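Side-chain contacts in putative metalloprotease II (Bacteroides fragilis, PDB 4ON1), which probably acts as a zinc-dependent metalloendopeptidase related to fragilysin, with an N-terminal domain like that of the fragilysin precursor: residues Leu47-Glu52 / Asn155-Ile160; Glu29-Val34 / Ala93-Gln98. All coordinates share one frame; numbering follows the deposited sequence.

Interaction 1: Leu47-Glu52 / Asn155-Ile160; sequences LQEGSE and NIRIDI
Glu-49 and Arg-157 form a bidentate salt bridge between two strands of the fragilysin-type N-terminal domain, 43-49 and 153-159. The backbones stand well apart, with 11.1 Å from CA of Glu-49 to CA of Arg-157, and the contact is made by the two long side chains alone. Both run extended: each CG lies anti to its own backbone nitrogen (chi1 -171° in Glu-49, -179° in Arg-157), and the two chains meet at about a right angle. Arginine offers its side edge, NE and NH2, one nitrogen to each carboxylate oxygen. The shorter bond, NE of Arg-157 to OE2 of Glu-49, is 2.9 Å long and lies near the guanidinium plane, but reaches the oxygen from above the carboxylate plane. NH2 of Arg-157 meets OE1 of Glu-49 on its syn side at 3.3 Å, tilted out of the carboxylate plane. The two planes are turned 49° apart, so the pair is not a flat two-bond grip. Both oxygens have a second partner: OE2 takes part in a hydrogen bond with the hydroxyl of Tyr-106, and OE1 pairs with Arg-99, which also binds Glu-52. Two arginines around one buried carboxylate would be expected to keep it ionised. From Glu-49 the chain reverses in a type II' turn; NE2 of Gln-48, just before the turn, donates to O of Gly-50 within it at 3.0 Å.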
ATOM      1  N   LEU A  47       7.809   1.933 -23.259  1.00 24.16           N
ATOM      2  CA  LEU A  47       8.143   0.712 -22.556  1.00 20.68           C
ATOM      3  C   LEU A  47       8.325  -0.424 -23.544  1.00 23.66           C
ATOM      4  O   LEU A  47       7.666  -0.470 -24.584  1.00 20.17           O
ATOM      5  CB  LEU A  47       7.050   0.360 -21.545  1.00 17.21           C
ATOM      6  CG  LEU A  47       6.804   1.408 -20.462  1.00 19.99           C
ATOM      7  CD1 LEU A  47       5.537   1.079 -19.679  1.00 24.83           C
ATOM      8  CD2 LEU A  47       8.003   1.473 -19.536  1.00 17.64           C
ATOM      9  N   GLN A  48       9.222  -1.343 -23.213  1.00 18.67           N
ATOM     10  CA  GLN A  48       9.371  -2.559 -23.997  1.00 19.71           C
ATOM     11  C   GLN A  48       9.350  -3.772 -23.078  1.00 23.76           C
ATOM     12  O   GLN A  48       9.998  -3.785 -22.024  1.00 20.62           O
ATOM     13  CB  GLN A  48      10.667  -2.549 -24.817  1.00 20.46           C
ATOM     14  CG  GLN A  48      10.952  -3.896 -25.501  1.00 24.91           C
ATOM     15  CD  GLN A  48      12.246  -3.915 -26.298  1.00 25.69           C
ATOM     16  OE1 GLN A  48      13.027  -2.962 -26.269  1.00 29.13           O
ATOM     17  NE2 GLN A  48      12.473  -5.004 -27.026  1.00 23.73           N
ATOM     18  N   GLU A  49       8.551  -4.764 -23.454  1.00 21.85           N
ATOM     19  CA  GLU A  49       8.625  -6.081 -22.844  1.00 28.75           C
ATOM     20  C   GLU A  49       8.578  -7.129 -23.952  1.00 23.82           C
ATOM     21  O   GLU A  49       7.538  -7.335 -24.580  1.00 27.04           O
ATOM     22  CB  GLU A  49       7.495  -6.284 -21.831  1.00 24.05           C
ATOM     23  CG  GLU A  49       7.646  -7.561 -21.008  1.00 28.88           C
ATOM     24  CD  GLU A  49       6.670  -7.639 -19.850  1.00 31.69           C
ATOM     25  OE1 GLU A  49       5.450  -7.765 -20.102  1.00 37.35           O
ATOM     26  OE2 GLU A  49       7.125  -7.572 -18.689  1.00 28.78           O
ATOM     27  N   GLY A  50       9.714  -7.773 -24.207  1.00 24.68           N
ATOM     28  CA  GLY A  50       9.828  -8.704 -25.316  1.00 23.76           C
ATOM     29  C   GLY A  50       9.559  -8.015 -26.638  1.00 32.88           C
ATOM     30  O   GLY A  50      10.183  -6.996 -26.940  1.00 31.53           O
ATOM     31  N   SER A  51       8.610  -8.538 -27.412  1.00 26.27           N
ATOM     32  CA  SER A  51       8.308  -7.958 -28.714  1.00 32.17           C
ATOM     33  C   SER A  51       7.233  -6.872 -28.633  1.00 33.10           C
ATOM     34  O   SER A  51       6.873  -6.280 -29.646  1.00 37.26           O
ATOM     35  CB  SER A  51       7.857  -9.043 -29.694  1.00 40.55           C
ATOM     36  OG  SER A  51       6.629  -9.618 -29.285  1.00 49.97           O
ATOM     37  N   GLU A  52       6.727  -6.605 -27.431  1.00 29.64           N
ATOM     38  CA  GLU A  52       5.717  -5.562 -27.261  1.00 32.70           C
ATOM     39  C   GLU A  52       6.335  -4.247 -26.818  1.00 30.23           C
ATOM     40  O   GLU A  52       7.021  -4.175 -25.798  1.00 25.37           O
ATOM     41  CB  GLU A  52       4.650  -5.980 -26.243  1.00 36.75           C
ATOM     42  CG  GLU A  52       3.635  -6.980 -26.767  1.00 58.32           C
ATOM     43  CD  GLU A  52       2.675  -7.436 -25.687  1.00 71.71           C
ATOM     44  OE1 GLU A  52       2.719  -8.628 -25.314  1.00 78.13           O
ATOM     45  OE2 GLU A  52       1.876  -6.597 -25.214  1.00 71.44           O
ATOM     46  N   ASN A 155      15.788  -7.471 -12.022  1.00 17.33           N
ATOM     47  CA  ASN A 155      14.457  -7.127 -11.543  1.00 19.09           C
ATOM     48  C   ASN A 155      13.610  -8.356 -11.268  1.00 21.83           C
ATOM     49  O   ASN A 155      13.955  -9.469 -11.669  1.00 23.69           O
ATOM     50  CB  ASN A 155      13.749  -6.244 -12.562  1.00 18.45           C
ATOM     51  CG  ASN A 155      13.541  -6.949 -13.882  1.00 36.07           C
ATOM     52  OD1 ASN A 155      12.635  -7.777 -14.023  1.00 34.75           O
ATOM     53  ND2 ASN A 155      14.380  -6.624 -14.865  1.00 30.19           N
ATOM     54  N   ILE A 156      12.480  -8.127 -10.614  1.00 15.68           N
ATOM     55  CA  ILE A 156      11.502  -9.160 -10.332  1.00 21.35           C
ATOM     56  C   ILE A 156      10.167  -8.720 -10.919  1.00 25.77           C
ATOM     57  O   ILE A 156       9.762  -7.576 -10.749  1.00 19.35           O
ATOM     58  CB  ILE A 156      11.327  -9.401  -8.820  1.00 26.46           C
ATOM     59  CG1 ILE A 156      12.644  -9.822  -8.183  1.00 36.66           C
ATOM     60  CG2 ILE A 156      10.303 -10.471  -8.579  1.00 40.92           C
ATOM     61  CD1 ILE A 156      13.266 -10.997  -8.854  1.00 47.30           C
ATOM     62  N   ARG A 157       9.500  -9.632 -11.617  1.00 19.46           N
ATOM     63  CA  ARG A 157       8.190  -9.375 -12.207  1.00 17.02           C
ATOM     64  C   ARG A 157       7.160 -10.302 -11.566  1.00 22.18           C
ATOM     65  O   ARG A 157       7.239 -11.518 -11.714  1.00 16.74           O
ATOM     66  CB  ARG A 157       8.249  -9.593 -13.721  1.00 17.78           C
ATOM     67  CG  ARG A 157       6.960  -9.342 -14.477  1.00 15.74           C
ATOM     68  CD  ARG A 157       7.084  -9.939 -15.863  1.00 22.00           C
ATOM     69  NE  ARG A 157       6.049  -9.475 -16.778  1.00 28.14           N
ATOM     70  CZ  ARG A 157       4.846 -10.026 -16.884  1.00 28.93           C
ATOM     71  NH1 ARG A 157       4.512 -11.054 -16.113  1.00 19.62           N
ATOM     72  NH2 ARG A 157       3.975  -9.542 -17.762  1.00 25.23           N
ATOM     73  N   ILE A 158       6.209  -9.721 -10.846  1.00 15.58           N
ATOM     74  CA  ILE A 158       5.209 -10.495 -10.119  1.00 17.20           C
ATOM     75  C   ILE A 158       3.823 -10.279 -10.715  1.00 21.68           C
ATOM     76  O   ILE A 158       3.386  -9.140 -10.869  1.00 20.53           O
ATOM     77  CB  ILE A 158       5.154 -10.110  -8.632  1.00 20.72           C
ATOM     78  CG1 ILE A 158       6.549 -10.139  -8.015  1.00 22.13           C
ATOM     79  CG2 ILE A 158       4.218 -11.051  -7.882  1.00 26.12           C
ATOM     80  CD1 ILE A 158       7.098 -11.544  -7.898  1.00 38.66           C
ATOM     81  N   ASP A 159       3.126 -11.364 -11.033  1.00 20.02           N
ATOM     82  CA  ASP A 159       1.744 -11.243 -11.471  1.00 24.69           C
ATOM     83  C   ASP A 159       0.830 -11.214 -10.248  1.00 22.93           C
ATOM     84  O   ASP A 159       0.540 -12.253  -9.659  1.00 24.21           O
ATOM     85  CB  ASP A 159       1.370 -12.395 -12.406  1.00 27.88           C
ATOM     86  CG  ASP A 159       0.097 -12.127 -13.189  1.00 33.87           C
ATOM     87  OD1 ASP A 159       0.042 -12.517 -14.375  1.00 32.54           O
ATOM     88  OD2 ASP A 159      -0.849 -11.536 -12.623  1.00 29.85           O
ATOM     89  N   ILE A 160       0.384 -10.020  -9.869  1.00 23.32           N
ATOM     90  CA  ILE A 160      -0.456  -9.856  -8.684  1.00 24.97           C
ATOM     91  C   ILE A 160      -1.796 -10.568  -8.850  1.00 25.48           C
ATOM     92  O   ILE A 160      -2.281 -11.241  -7.939  1.00 26.25           O
ATOM     93  CB  ILE A 160      -0.728  -8.361  -8.393  1.00 24.27           C
ATOM     94  CG1 ILE A 160       0.585  -7.576  -8.279  1.00 32.37           C
ATOM     95  CG2 ILE A 160      -1.599  -8.186  -7.139  1.00 24.97           C
ATOM     96  CD1 ILE A 160       1.498  -8.060  -7.172  1.00 38.77           C
TER

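Interaction 2: Glu29-Val34 / Ala93-Gln98; sequences EDLAGV and ATIRLQ
Leu-31 projects from helix 28-35 onto strand 92-99, an instance of helix-on-sheet packing within the N-terminal domain of fragilysin type. The helix runs across the strand at 78°, with 8.5 Å between the axes of the short segments, and Leu-31 is the residue that makes the contact. Asp-30, one residue before it, bonds back through OD2 to the backbone N of Asp-27. In Leu-31 itself CG is anti to the backbone nitrogen (chi1 180°), which directs the forked end at the strand. Both methyls lie against Ile-95, and CD2 reaches Ala-93 as well: CD2 rests on CB of Ala-93 at 3.7 Å and on CG1 of Ile-95 at 3.6 Å. Next along, Ala-32 turns its methyl aside, to Leu-88 of strand 84-88, while Val-34 packs on His-19. On the strand, Ala-93 and Ile-95 point at the helix and Thr-94 between them points away, the usual alternation of a beta strand. Leu-21 and Val-108 also touch Leu-31. The tightest approach lies at the end of the isoleucine chain, where CD1 of Leu-31 meets CD1 of Ile-95 at 3.5 Å.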
ATOM      1  N   GLU A  29      18.985   1.458 -11.387  1.00 15.33           N
ATOM      2  CA  GLU A  29      19.445   2.714 -11.966  1.00 23.06           C
ATOM      3  C   GLU A  29      18.673   3.103 -13.228  1.00 22.85           C
ATOM      4  O   GLU A  29      18.484   4.288 -13.490  1.00 24.54           O
ATOM      5  CB  GLU A  29      20.945   2.659 -12.257  1.00 25.52           C
ATOM      6  CG  GLU A  29      21.797   2.646 -10.990  1.00 56.26           C
ATOM      7  CD  GLU A  29      21.600   3.898 -10.127  1.00 80.34           C
ATOM      8  OE1 GLU A  29      21.665   3.785  -8.881  1.00 72.73           O
ATOM      9  OE2 GLU A  29      21.394   4.997 -10.691  1.00 91.45           O
ATOM     10  N   ASP A  30      18.221   2.120 -14.002  1.00 17.52           N
ATOM     11  CA  ASP A  30      17.391   2.424 -15.171  1.00 18.42           C
ATOM     12  C   ASP A  30      16.055   3.052 -14.781  1.00 18.35           C
ATOM     13  O   ASP A  30      15.693   4.126 -15.266  1.00 16.80           O
ATOM     14  CB  ASP A  30      17.116   1.165 -15.983  1.00 15.09           C
ATOM     15  CG  ASP A  30      18.369   0.595 -16.617  1.00 35.69           C
ATOM     16  OD1 ASP A  30      19.223   1.378 -17.084  1.00 27.90           O
ATOM     17  OD2 ASP A  30      18.489  -0.645 -16.644  1.00 35.70           O
ATOM     18  N   LEU A  31      15.320   2.367 -13.913  1.00 13.89           N
ATOM     19  CA  LEU A  31      13.991   2.827 -13.524  1.00 19.52           C
ATOM     20  C   LEU A  31      14.083   4.116 -12.715  1.00 22.43           C
ATOM     21  O   LEU A  31      13.340   5.065 -12.976  1.00 17.25           O
ATOM     22  CB  LEU A  31      13.256   1.747 -12.732  1.00 14.06           C
ATOM     23  CG  LEU A  31      11.849   2.130 -12.270  1.00 19.80           C
ATOM     24  CD1 LEU A  31      11.051   2.757 -13.412  1.00 11.59           C
ATOM     25  CD2 LEU A  31      11.127   0.915 -11.711  1.00 16.50           C
ATOM     26  N   ALA A  32      15.008   4.162 -11.755  1.00 16.19           N
ATOM     27  CA  ALA A  32      15.195   5.368 -10.951  1.00 22.08           C
ATOM     28  C   ALA A  32      15.687   6.530 -11.812  1.00 25.32           C
ATOM     29  O   ALA A  32      15.348   7.688 -11.558  1.00 26.27           O
ATOM     30  CB  ALA A  32      16.176   5.104  -9.796  1.00 23.92           C
ATOM     31  N   GLY A  33      16.483   6.215 -12.830  1.00 23.03           N
ATOM     32  CA  GLY A  33      16.972   7.219 -13.761  1.00 17.99           C
ATOM     33  C   GLY A  33      15.826   7.922 -14.466  1.00 21.79           C
ATOM     34  O   GLY A  33      15.883   9.127 -14.738  1.00 25.62           O
ATOM     35  N   VAL A  34      14.777   7.162 -14.761  1.00 17.99           N
ATOM     36  CA  VAL A  34      13.566   7.726 -15.359  1.00 17.35           C
ATOM     37  C   VAL A  34      12.719   8.477 -14.321  1.00 22.69           C
ATOM     38  O   VAL A  34      12.394   9.658 -14.508  1.00 16.38           O
ATOM     39  CB  VAL A  34      12.708   6.626 -16.025  1.00 28.68           C
ATOM     40  CG1 VAL A  34      11.374   7.179 -16.498  1.00 20.30           C
ATOM     41  CG2 VAL A  34      13.470   5.974 -17.178  1.00 23.03           C
ATOM     42  N   ALA A  93      12.763   0.692  -6.472  1.00 10.09           N
ATOM     43  CA  ALA A  93      11.744   1.353  -7.272  1.00 13.11           C
ATOM     44  C   ALA A  93      10.818   0.295  -7.821  1.00 17.44           C
ATOM     45  O   ALA A  93      11.204  -0.874  -7.939  1.00 15.91           O
ATOM     46  CB  ALA A  93      12.365   2.172  -8.407  1.00  9.45           C
ATOM     47  N   THR A  94       9.585   0.686  -8.121  1.00 11.49           N
ATOM     48  CA  THR A  94       8.610  -0.259  -8.650  1.00 14.94           C
ATOM     49  C   THR A  94       7.772   0.393  -9.725  1.00 15.49           C
ATOM     50  O   THR A  94       7.624   1.610  -9.754  1.00 15.52           O
ATOM     51  CB  THR A  94       7.634  -0.788  -7.562  1.00 25.98           C
ATOM     52  OG1 THR A  94       6.761   0.270  -7.153  1.00 35.79           O
ATOM     53  CG2 THR A  94       8.389  -1.339  -6.357  1.00 24.70           C
ATOM     54  N   ILE A  95       7.215  -0.440 -10.592  1.00 17.02           N
ATOM     55  CA  ILE A  95       6.191  -0.046 -11.538  1.00 16.93           C
ATOM     56  C   ILE A  95       5.086  -1.071 -11.443  1.00 26.55           C
ATOM     57  O   ILE A  95       5.354  -2.272 -11.394  1.00 20.49           O
ATOM     58  CB  ILE A  95       6.694  -0.000 -12.999  1.00 28.92           C
ATOM     59  CG1 ILE A  95       7.810   1.022 -13.179  1.00 31.58           C
ATOM     60  CG2 ILE A  95       5.549   0.349 -13.943  1.00 32.44           C
ATOM     61  CD1 ILE A  95       8.118   1.295 -14.642  1.00 38.60           C
ATOM     62  N   ARG A  96       3.847  -0.600 -11.385  1.00 13.94           N
ATOM     63  CA  ARG A  96       2.701  -1.491 -11.413  1.00 16.71           C
ATOM     64  C   ARG A  96       1.828  -1.116 -12.593  1.00 20.55           C
ATOM     65  O   ARG A  96       1.448   0.048 -12.743  1.00 19.16           O
ATOM     66  CB  ARG A  96       1.912  -1.414 -10.098  1.00 21.80           C
ATOM     67  CG  ARG A  96       0.679  -2.292 -10.080  1.00 29.65           C
ATOM     68  CD  ARG A  96       0.026  -2.316  -8.715  1.00 36.41           C
ATOM     69  NE  ARG A  96       0.836  -3.043  -7.745  1.00 29.71           N
ATOM     70  CZ  ARG A  96       0.463  -3.290  -6.496  1.00 33.51           C
ATOM     71  NH1 ARG A  96      -0.719  -2.875  -6.062  1.00 35.84           N
ATOM     72  NH2 ARG A  96       1.271  -3.960  -5.685  1.00 28.07           N
ATOM     73  N   LEU A  97       1.524  -2.088 -13.447  1.00 16.62           N
ATOM     74  CA  LEU A  97       0.644  -1.812 -14.569  1.00 27.42           C
ATOM     75  C   LEU A  97      -0.087  -3.055 -15.060  1.00 26.34           C
ATOM     76  O   LEU A  97       0.155  -4.167 -14.584  1.00 25.59           O
ATOM     77  CB  LEU A  97       1.435  -1.168 -15.710  1.00 31.27           C
ATOM     78  CG  LEU A  97       2.812  -1.733 -16.056  1.00 27.81           C
ATOM     79  CD1 LEU A  97       2.704  -3.085 -16.717  1.00 35.93           C
ATOM     80  CD2 LEU A  97       3.565  -0.770 -16.955  1.00 31.55           C
ATOM     81  N   GLN A  98      -0.989  -2.854 -16.014  1.00 27.48           N
ATOM     82  CA  GLN A  98      -1.768  -3.951 -16.561  1.00 34.04           C
ATOM     83  C   GLN A  98      -1.105  -4.553 -17.793  1.00 36.22           C
ATOM     84  O   GLN A  98      -0.761  -3.841 -18.736  1.00 40.59           O
ATOM     85  CB  GLN A  98      -3.180  -3.477 -16.902  1.00 31.18           C
ATOM     86  CG  GLN A  98      -3.919  -2.873 -15.718  1.00 50.77           C
ATOM     87  CD  GLN A  98      -4.879  -3.857 -15.076  1.00 65.94           C
ATOM     88  OE1 GLN A  98      -4.753  -5.071 -15.250  1.00 66.82           O
ATOM     89  NE2 GLN A  98      -5.847  -3.336 -14.328  1.00 71.98           N
TER

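Interactions 1 and 2 illustrate how one domain can be tied together by unlike means, a salt bridge in one place and an apolar core in the other. Their centres are about 11 Å apart, and they meet directly where CD1 of Leu-47 packs on CD2 of Leu-97 at 3.8 Å. Along the chain their segments alternate, helix 28-35 leading on to strand 43-49 and strand 92-99 preceding strand 153-159. Strand 102-109 joins them too: Tyr-106 bonds to Glu-49 and pairs through its backbone with Ile-95. Both contacts lie away from the zinc, which is bound by Asp-176, His-334, His-338 and His-344.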